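Local coordinates for restriction endonuclease EcoP15I, modification subunit (Escherichia coli, PDB 4ZCF), which methylates the second adenine of the DNA site 5'-CAGCAG-3' at N6 using S-adenosyl-L-methionine, and joins the Res subunit for DNA restriction, at residues A[304-309]-A[314-319]; A[330-335]-A[339-344]. All blocks are in the same frame, centred on the assembly; numbering follows the deposited sequence.

Contact 1 (A[304-309]-A[314-319]); sequences DRYKYI and IYTGSQ. With nucleotides of chain E; nucleotides of chain D.
T316 OG1 donates to R305 O at 2.6 Å, from above the carbonyl plane. A backbone bond from Y315 N to Y308 O (2.8 Å) follows, with a weak return bond from Y308 N to Y315 O. The R305 chain extends to the DNA: NH1 donates to O6 of DG18 of chain E at 2.6 Å, nearly straight (175°), and NH2 to its N7 at 2.8 Å. Arginine suits the place because its paired N-H groups match these two acceptors, while the base of DT17 of chain E covers one guanidinium face. T316 also packs, its CB centred over the Y306 ring, 3.6 Å from the centroid; Y306 OH bonds a DNA phosphate. On the sheet face of Y308 and Y315, Y308 CB sits over the Y315 ring, 3.5 Å from its centroid, and the rings are near parallel (28°) but slid apart. The Y315 ring lies there because its CG stands between backbone N and carbonyl carbon (chi1 68°). On the face of I309 and I314, their CG1 atoms touch at 3.8 Å, covered by Y289. The whole is an antiparallel beta-hairpin whose leading loop delivers a bidentate arginine–guanine contact, a classic of major-groove recognition.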
loop_
_atom_site.group_PDB
_atom_site.type_symbol
_atom_site.label_atom_id
_atom_site.label_comp_id
_atom_site.label_asym_id
_atom_site.label_seq_id
_atom_site.Cartn_x
_atom_site.Cartn_y
_atom_site.Cartn_z
ATOM N N ASP A 304 -33.557 10.080 -0.898
ATOM C CA ASP A 304 -34.739 10.565 -1.630
ATOM C C ASP A 304 -35.896 9.575 -1.776
ATOM O O ASP A 304 -36.904 9.930 -2.373
ATOM C CB ASP A 304 -34.337 11.119 -3.008
ATOM C CG ASP A 304 -33.645 10.106 -3.896
ATOM O OD1 ASP A 304 -32.400 9.953 -3.767
ATOM O OD2 ASP A 304 -34.341 9.471 -4.721
ATOM N N ARG A 305 -35.737 8.340 -1.268
ATOM C CA ARG A 305 -36.750 7.277 -1.264
ATOM C C ARG A 305 -37.134 6.875 0.190
ATOM O O ARG A 305 -37.660 5.789 0.431
ATOM C CB ARG A 305 -36.301 6.078 -2.110
ATOM C CG ARG A 305 -36.236 6.378 -3.590
ATOM C CD ARG A 305 -36.012 5.093 -4.410
ATOM N NE ARG A 305 -35.518 5.408 -5.760
ATOM C CZ ARG A 305 -35.423 4.544 -6.767
ATOM N NH1 ARG A 305 -35.840 3.295 -6.621
ATOM N NH2 ARG A 305 -34.908 4.924 -7.927
ATOM N N TYR A 306 -36.875 7.779 1.149
ATOM C CA TYR A 306 -37.215 7.595 2.553
ATOM C C TYR A 306 -38.549 8.287 2.750
ATOM O O TYR A 306 -38.659 9.284 3.467
ATOM C CB TYR A 306 -36.076 8.112 3.478
ATOM C CG TYR A 306 -34.964 7.093 3.654
ATOM C CD1 TYR A 306 -34.125 6.747 2.587
ATOM C CD2 TYR A 306 -34.809 6.402 4.853
ATOM C CE1 TYR A 306 -33.152 5.755 2.719
ATOM C CE2 TYR A 306 -33.827 5.419 4.999
ATOM C CZ TYR A 306 -32.984 5.121 3.936
ATOM O OH TYR A 306 -32.020 4.162 4.075
ATOM N N LYS A 307 -39.569 7.749 2.032
ATOM C CA LYS A 307 -40.952 8.217 1.930
ATOM C C LYS A 307 -41.818 7.915 3.128
ATOM O O LYS A 307 -42.791 8.650 3.355
ATOM C CB LYS A 307 -41.627 7.665 0.645
ATOM C CG LYS A 307 -41.787 6.136 0.569
ATOM C CD LYS A 307 -42.774 5.715 -0.523
ATOM C CE LYS A 307 -42.232 4.594 -1.386
ATOM N NZ LYS A 307 -43.187 3.458 -1.540
ATOM N N TYR A 308 -41.528 6.804 3.847
ATOM C CA TYR A 308 -42.316 6.363 5.004
ATOM C C TYR A 308 -41.908 6.970 6.337
ATOM O O TYR A 308 -40.762 7.390 6.500
ATOM C CB TYR A 308 -42.330 4.836 5.127
ATOM C CG TYR A 308 -42.753 4.073 3.892
ATOM C CD1 TYR A 308 -44.063 4.138 3.421
ATOM C CD2 TYR A 308 -41.878 3.195 3.262
ATOM C CE1 TYR A 308 -44.471 3.396 2.312
ATOM C CE2 TYR A 308 -42.274 2.443 2.158
ATOM C CZ TYR A 308 -43.569 2.557 1.676
ATOM O OH TYR A 308 -43.952 1.833 0.567
ATOM N N ILE A 309 -42.858 6.993 7.300
ATOM C CA ILE A 309 -42.651 7.516 8.653
ATOM C C ILE A 309 -43.571 6.863 9.702
ATOM O O ILE A 309 -44.713 6.519 9.401
ATOM C CB ILE A 309 -42.691 9.087 8.708
ATOM C CG1 ILE A 309 -42.005 9.635 9.996
ATOM C CG2 ILE A 309 -44.111 9.630 8.508
ATOM C CD1 ILE A 309 -42.059 11.249 10.354
ATOM N N ILE A 314 -38.407 8.481 10.299
ATOM C CA ILE A 314 -38.525 8.342 8.846
ATOM C C ILE A 314 -37.792 7.071 8.429
ATOM O O ILE A 314 -36.698 6.813 8.915
ATOM C CB ILE A 314 -37.914 9.602 8.148
ATOM C CG1 ILE A 314 -38.725 10.879 8.451
ATOM C CG2 ILE A 314 -37.742 9.396 6.637
ATOM C CD1 ILE A 314 -38.005 12.141 8.204
ATOM N N TYR A 315 -38.386 6.281 7.531
ATOM C CA TYR A 315 -37.778 5.045 7.016
ATOM C C TYR A 315 -38.099 4.807 5.545
ATOM O O TYR A 315 -38.904 5.525 4.958
ATOM C CB TYR A 315 -38.159 3.809 7.877
ATOM C CG TYR A 315 -39.616 3.406 7.813
ATOM C CD1 TYR A 315 -40.074 2.526 6.833
ATOM C CD2 TYR A 315 -40.527 3.851 8.770
ATOM C CE1 TYR A 315 -41.413 2.141 6.771
ATOM C CE2 TYR A 315 -41.875 3.481 8.714
ATOM C CZ TYR A 315 -42.312 2.625 7.712
ATOM O OH TYR A 315 -43.623 2.218 7.659
ATOM N N THR A 316 -37.492 3.758 4.974
ATOM C CA THR A 316 -37.660 3.318 3.594
ATOM C C THR A 316 -38.041 1.820 3.545
ATOM O O THR A 316 -37.752 1.060 4.473
ATOM C CB THR A 316 -36.330 3.575 2.806
ATOM O OG1 THR A 316 -36.568 3.616 1.400
ATOM C CG2 THR A 316 -35.229 2.538 3.099
ATOM N N GLY A 317 -38.641 1.413 2.432
ATOM C CA GLY A 317 -38.858 0.011 2.149
ATOM C C GLY A 317 -37.656 -0.418 1.317
ATOM O O GLY A 317 -37.558 -0.016 0.163
ATOM N N SER A 318 -36.677 -1.148 1.918
ATOM C CA SER A 318 -35.495 -1.577 1.172
ATOM C C SER A 318 -35.755 -2.804 0.335
ATOM O O SER A 318 -35.890 -3.919 0.824
ATOM C CB SER A 318 -34.259 -1.717 2.063
ATOM O OG SER A 318 -33.082 -1.415 1.323
ATOM N N GLN A 319 -35.845 -2.574 -0.955
ATOM C CA GLN A 319 -36.109 -3.565 -1.998
ATOM C C GLN A 319 -34.809 -4.252 -2.314
ATOM O O GLN A 319 -34.409 -4.361 -3.478
ATOM C CB GLN A 319 -36.696 -2.843 -3.220
ATOM C CG GLN A 319 -37.910 -1.993 -2.806
ATOM C CD GLN A 319 -38.421 -1.042 -3.835
ATOM O OE1 GLN A 319 -37.737 -0.639 -4.806
ATOM N NE2 GLN A 319 -39.662 -0.660 -3.620
ATOM P P DT E 17 -28.704 6.685 -5.053
ATOM O OP1 DT E 17 -27.553 7.404 -5.648
ATOM O OP2 DT E 17 -29.979 7.399 -4.776
ATOM O "O5'" DT E 17 -29.090 5.493 -6.069
ATOM C "C5'" DT E 17 -28.270 4.899 -7.094
ATOM C "C4'" DT E 17 -29.114 4.562 -8.311
ATOM O "O4'" DT E 17 -29.824 3.318 -8.167
ATOM C "C3'" DT E 17 -30.194 5.545 -8.771
ATOM O "O3'" DT E 17 -30.317 5.356 -10.167
ATOM C "C2'" DT E 17 -31.472 5.048 -8.080
ATOM C "C1'" DT E 17 -31.224 3.541 -8.114
ATOM N N1 DT E 17 -31.878 2.643 -7.099
ATOM C C2 DT E 17 -32.142 1.366 -7.539
ATOM O O2 DT E 17 -31.815 0.979 -8.667
ATOM N N3 DT E 17 -32.833 0.582 -6.635
ATOM C C4 DT E 17 -33.227 0.928 -5.351
ATOM O O4 DT E 17 -33.747 0.082 -4.607
ATOM C C5 DT E 17 -32.960 2.291 -4.983
ATOM C C7 DT E 17 -33.321 2.744 -3.607
ATOM C C6 DT E 17 -32.331 3.091 -5.865
ATOM P P DG E 18 -30.248 6.496 -11.257
ATOM O OP1 DG E 18 -28.833 6.889 -11.427
ATOM O OP2 DG E 18 -31.360 7.438 -11.012
ATOM O "O5'" DG E 18 -30.673 5.695 -12.568
ATOM C "C5'" DG E 18 -29.826 4.852 -13.333
ATOM C "C4'" DG E 18 -30.684 4.010 -14.253
ATOM O "O4'" DG E 18 -31.502 3.087 -13.474
ATOM C "C3'" DG E 18 -31.659 4.807 -15.084
ATOM O "O3'" DG E 18 -31.539 4.312 -16.432
ATOM C "C2'" DG E 18 -33.035 4.586 -14.420
ATOM C "C1'" DG E 18 -32.891 3.233 -13.717
ATOM N N9 DG E 18 -33.510 3.098 -12.400
ATOM C C8 DG E 18 -33.465 4.014 -11.383
ATOM N N7 DG E 18 -34.025 3.626 -10.267
ATOM C C5 DG E 18 -34.451 2.346 -10.552
ATOM C C6 DG E 18 -35.142 1.430 -9.716
ATOM O O6 DG E 18 -35.526 1.590 -8.531
ATOM N N1 DG E 18 -35.403 0.234 -10.390
ATOM C C2 DG E 18 -35.062 -0.038 -11.696
ATOM N N2 DG E 18 -35.396 -1.247 -12.158
ATOM N N3 DG E 18 -34.403 0.811 -12.476
ATOM C C4 DG E 18 -34.138 1.996 -11.851
ATOM P P DA D 3 -45.469 -1.170 -4.441
ATOM O OP1 DA D 3 -46.511 -2.211 -4.341
ATOM O OP2 DA D 3 -44.750 -0.772 -3.209
ATOM O "O5'" DA D 3 -44.410 -1.628 -5.552
ATOM C "C5'" DA D 3 -44.825 -2.004 -6.842
ATOM C "C4'" DA D 3 -43.663 -2.563 -7.624
ATOM O "O4'" DA D 3 -42.848 -1.496 -8.151
ATOM C "C3'" DA D 3 -42.735 -3.452 -6.813
ATOM O "O3'" DA D 3 -42.693 -4.740 -7.395
ATOM C "C2'" DA D 3 -41.377 -2.748 -6.811
ATOM C "C1'" DA D 3 -41.480 -1.810 -7.999
ATOM N N9 DA D 3 -40.808 -0.537 -7.782
ATOM C C8 DA D 3 -40.905 0.327 -6.713
ATOM N N7 DA D 3 -40.213 1.437 -6.859
ATOM C C5 DA D 3 -39.666 1.293 -8.120
ATOM C C6 DA D 3 -38.850 2.119 -8.893
ATOM N N6 DA D 3 -38.421 3.320 -8.479
ATOM N N1 DA D 3 -38.462 1.642 -10.105
ATOM C C2 DA D 3 -38.866 0.435 -10.530
ATOM N N3 DA D 3 -39.668 -0.408 -9.894
ATOM C C4 DA D 3 -40.021 0.089 -8.699
#

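Contact 2 (A[330-335]-A[339-344]). With nucleotides of chain D.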
loop_
_atom_site.group_PDB
_atom_site.type_symbol
_atom_site.label_atom_id
_atom_site.label_comp_id
_atom_site.label_asym_id
_atom_site.label_seq_id
_atom_site.Cartn_x
_atom_site.Cartn_y
_atom_site.Cartn_z
ATOM N N ARG A 330 -33.761 -20.401 -2.347
ATOM C CA ARG A 330 -35.163 -20.601 -2.689
ATOM C C ARG A 330 -35.909 -21.253 -1.520
ATOM O O ARG A 330 -35.529 -22.327 -1.051
ATOM C CB ARG A 330 -35.287 -21.430 -3.972
ATOM C CG ARG A 330 -34.547 -20.848 -5.174
ATOM C CD ARG A 330 -35.372 -19.788 -5.868
ATOM N NE ARG A 330 -34.790 -19.355 -7.138
ATOM C CZ ARG A 330 -35.363 -18.465 -7.941
ATOM N NH1 ARG A 330 -36.535 -17.927 -7.618
ATOM N NH2 ARG A 330 -34.778 -18.116 -9.084
ATOM N N TYR A 331 -36.925 -20.561 -1.008
ATOM C CA TYR A 331 -37.765 -21.004 0.110
ATOM C C TYR A 331 -39.040 -20.153 0.164
ATOM O O TYR A 331 -39.121 -19.145 -0.532
ATOM C CB TYR A 331 -36.997 -20.999 1.464
ATOM C CG TYR A 331 -36.319 -19.687 1.785
ATOM C CD1 TYR A 331 -37.028 -18.633 2.349
ATOM C CD2 TYR A 331 -34.965 -19.494 1.512
ATOM C CE1 TYR A 331 -36.416 -17.410 2.610
ATOM C CE2 TYR A 331 -34.347 -18.272 1.765
ATOM C CZ TYR A 331 -35.080 -17.228 2.300
ATOM O OH TYR A 331 -34.488 -16.024 2.574
ATOM N N ASP A 332 -40.021 -20.555 0.978
ATOM C CA ASP A 332 -41.287 -19.843 1.095
ATOM C C ASP A 332 -41.323 -18.888 2.279
ATOM O O ASP A 332 -41.062 -19.300 3.415
ATOM C CB ASP A 332 -42.481 -20.828 1.205
ATOM C CG ASP A 332 -42.885 -21.607 -0.040
ATOM O OD1 ASP A 332 -42.246 -21.417 -1.102
ATOM O OD2 ASP A 332 -43.836 -22.413 0.050
ATOM N N ILE A 333 -41.705 -17.622 2.015
ATOM C CA ILE A 333 -41.913 -16.607 3.051
ATOM C C ILE A 333 -43.428 -16.391 3.074
ATOM O O ILE A 333 -44.010 -15.974 2.068
ATOM C CB ILE A 333 -41.080 -15.308 2.839
ATOM C CG1 ILE A 333 -39.557 -15.646 2.799
ATOM C CG2 ILE A 333 -41.407 -14.278 3.927
ATOM C CD1 ILE A 333 -38.706 -14.653 2.326
ATOM N N ILE A 334 -44.075 -16.772 4.189
ATOM C CA ILE A 334 -45.524 -16.712 4.306
ATOM C C ILE A 334 -46.055 -15.347 4.638
ATOM O O ILE A 334 -45.601 -14.710 5.590
ATOM C CB ILE A 334 -46.124 -17.914 5.112
ATOM C CG1 ILE A 334 -46.512 -19.084 4.167
ATOM C CG2 ILE A 334 -47.322 -17.522 6.011
ATOM C CD1 ILE A 334 -45.357 -19.900 3.572
ATOM N N HIS A 335 -46.995 -14.885 3.798
ATOM C CA HIS A 335 -47.688 -13.616 3.960
ATOM C C HIS A 335 -48.543 -13.694 5.257
ATOM O O HIS A 335 -49.179 -14.720 5.498
ATOM C CB HIS A 335 -48.537 -13.319 2.715
ATOM C CG HIS A 335 -49.036 -11.913 2.680
ATOM N ND1 HIS A 335 -50.261 -11.567 3.234
ATOM C CD2 HIS A 335 -48.430 -10.795 2.220
ATOM C CE1 HIS A 335 -50.362 -10.259 3.079
ATOM N NE2 HIS A 335 -49.287 -9.751 2.467
ATOM N N LYS A 339 -51.681 -15.759 3.974
ATOM C CA LYS A 339 -51.100 -17.033 4.418
ATOM C C LYS A 339 -50.511 -17.903 3.274
ATOM O O LYS A 339 -50.194 -19.080 3.486
ATOM C CB LYS A 339 -52.026 -17.810 5.391
ATOM C CG LYS A 339 -52.311 -17.094 6.715
ATOM C CD LYS A 339 -51.207 -17.298 7.730
ATOM C CE LYS A 339 -51.430 -16.448 8.951
ATOM N NZ LYS A 339 -50.215 -16.386 9.809
ATOM N N LYS A 340 -50.328 -17.290 2.077
ATOM C CA LYS A 340 -49.732 -17.885 0.874
ATOM C C LYS A 340 -48.262 -17.408 0.720
ATOM O O LYS A 340 -47.927 -16.334 1.237
ATOM C CB LYS A 340 -50.550 -17.504 -0.376
ATOM C CG LYS A 340 -51.827 -18.311 -0.542
ATOM C CD LYS A 340 -52.354 -18.237 -1.956
ATOM C CE LYS A 340 -53.562 -19.123 -2.154
ATOM N NZ LYS A 340 -54.199 -18.909 -3.486
ATOM N N PRO A 341 -47.364 -18.173 0.037
ATOM C CA PRO A 341 -45.971 -17.706 -0.125
ATOM C C PRO A 341 -45.867 -16.430 -0.969
ATOM O O PRO A 341 -46.513 -16.320 -2.025
ATOM C CB PRO A 341 -45.274 -18.886 -0.820
ATOM C CG PRO A 341 -46.187 -20.047 -0.647
ATOM C CD PRO A 341 -47.560 -19.469 -0.641
ATOM N N CYS A 342 -45.067 -15.454 -0.492
ATOM C CA CYS A 342 -44.857 -14.175 -1.161
ATOM C C CYS A 342 -44.089 -14.364 -2.475
ATOM O O CYS A 342 -43.307 -15.321 -2.585
ATOM C CB CYS A 342 -44.148 -13.195 -0.234
ATOM S SG CYS A 342 -45.050 -12.835 1.297
ATOM N N LYS A 343 -44.308 -13.457 -3.467
ATOM C CA LYS A 343 -43.618 -13.529 -4.752
ATOM C C LYS A 343 -42.103 -13.497 -4.521
ATOM O O LYS A 343 -41.595 -12.687 -3.731
ATOM C CB LYS A 343 -44.058 -12.426 -5.719
ATOM C CG LYS A 343 -43.576 -12.658 -7.165
ATOM C CD LYS A 343 -44.120 -11.621 -8.154
ATOM C CE LYS A 343 -43.346 -10.310 -8.191
ATOM N NZ LYS A 343 -44.212 -9.125 -7.910
ATOM N N GLN A 344 -41.420 -14.442 -5.156
ATOM C CA GLN A 344 -39.997 -14.641 -5.042
ATOM C C GLN A 344 -39.228 -13.797 -6.067
ATOM O O GLN A 344 -39.637 -13.745 -7.236
ATOM C CB GLN A 344 -39.698 -16.126 -5.261
ATOM C CG GLN A 344 -39.083 -16.826 -4.066
ATOM C CD GLN A 344 -38.743 -18.257 -4.407
ATOM O OE1 GLN A 344 -38.465 -18.603 -5.568
ATOM N NE2 GLN A 344 -38.763 -19.127 -3.401
ATOM P P DC D 4 -42.111 -6.041 -6.666
ATOM O OP1 DC D 4 -43.268 -6.946 -6.466
ATOM O OP2 DC D 4 -41.317 -5.629 -5.488
ATOM O "O5'" DC D 4 -41.145 -6.628 -7.809
ATOM C "C5'" DC D 4 -41.408 -6.305 -9.157
ATOM C "C4'" DC D 4 -40.207 -6.377 -10.076
ATOM O "O4'" DC D 4 -39.547 -5.095 -10.192
ATOM C "C3'" DC D 4 -39.129 -7.416 -9.808
ATOM O "O3'" DC D 4 -38.783 -8.081 -11.047
ATOM C "C2'" DC D 4 -37.999 -6.561 -9.233
ATOM C "C1'" DC D 4 -38.151 -5.235 -9.970
ATOM N N1 DC D 4 -37.707 -4.007 -9.212
ATOM C C2 DC D 4 -37.077 -2.951 -9.885
ATOM O O2 DC D 4 -36.762 -3.081 -11.068
ATOM N N3 DC D 4 -36.744 -1.832 -9.186
ATOM C C4 DC D 4 -36.990 -1.737 -7.874
ATOM N N4 DC D 4 -36.619 -0.623 -7.233
ATOM C C5 DC D 4 -37.684 -2.770 -7.178
ATOM C C6 DC D 4 -38.011 -3.864 -7.879
HETATM O O HOH W 1 -41.718 -16.603 -0.685
#
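R330 and Q344 meet with their flat end groups turned 47° apart, and the glutamine amide works in two directions at once. Its OE1 accepts from R330 NH1 at 2.9 Å, lying near the guanidinium plane, while its NE2 donates at 2.9 Å to Y331 O, which lies in the amide plane but is approached from above its own carbonyl plane. The R330 chain, bent at chi2 (-83°), brings NH1 round to the amide; its NH2 pairs with E327. A glutamine is apt because one amide offers both a donor and an acceptor; a leucine in its place would probably leave Y331 O without this side-chain donor and R330 NH1 without its acceptor, with the guanidinium then held from its NH2 side by E327. D332 and P341 lie side by side and point the same way, OD2 resting 3.4 Å from the proline CG. Farther on, C342 SG approaches the H335 ring at its edge, 5.1 Å from the centroid, and both side chains are buried; small and weakly polar, the cysteine fits this inner place, while H335 NE2 is bonded to G368 O. Between these groups C342 N gives a straight bond to I333 O (2.8 Å), H335 N bonds K340 O, and a water links I333 N to C342 O. K343 points away from 330-335, and its NZ hydrogen-bonds OP1 of DC4 of chain D (2.8 Å) and also N372 O. The arrangement is a loop whose arms run in roughly opposite directions (142°), joined by a single backbone bridge at I334 and P341, that presents a lysine to the DNA backbone.

How the contacts relate
Contact 1 closes before contact 2 opens, so they follow in series along the chain, their centres about 23 Å apart and their nearest atoms about 11 Å, without touching. Contact 1 is the hairpin of strands 308-310 and 313-318, at one edge of a four-stranded antiparallel sheet that continues through strand 376-380; contact 2 belongs to the loop between strand 313-318 and helix 353-361. Both stand on the same side of the chain, their centres about 38 and 52 Å from the centre of the chain. Both address the bound DNA: contact 1 reaches bases, among them a guanine of chain E, and also touches the backbone, while K343 of contact 2 holds a phosphate of chain D.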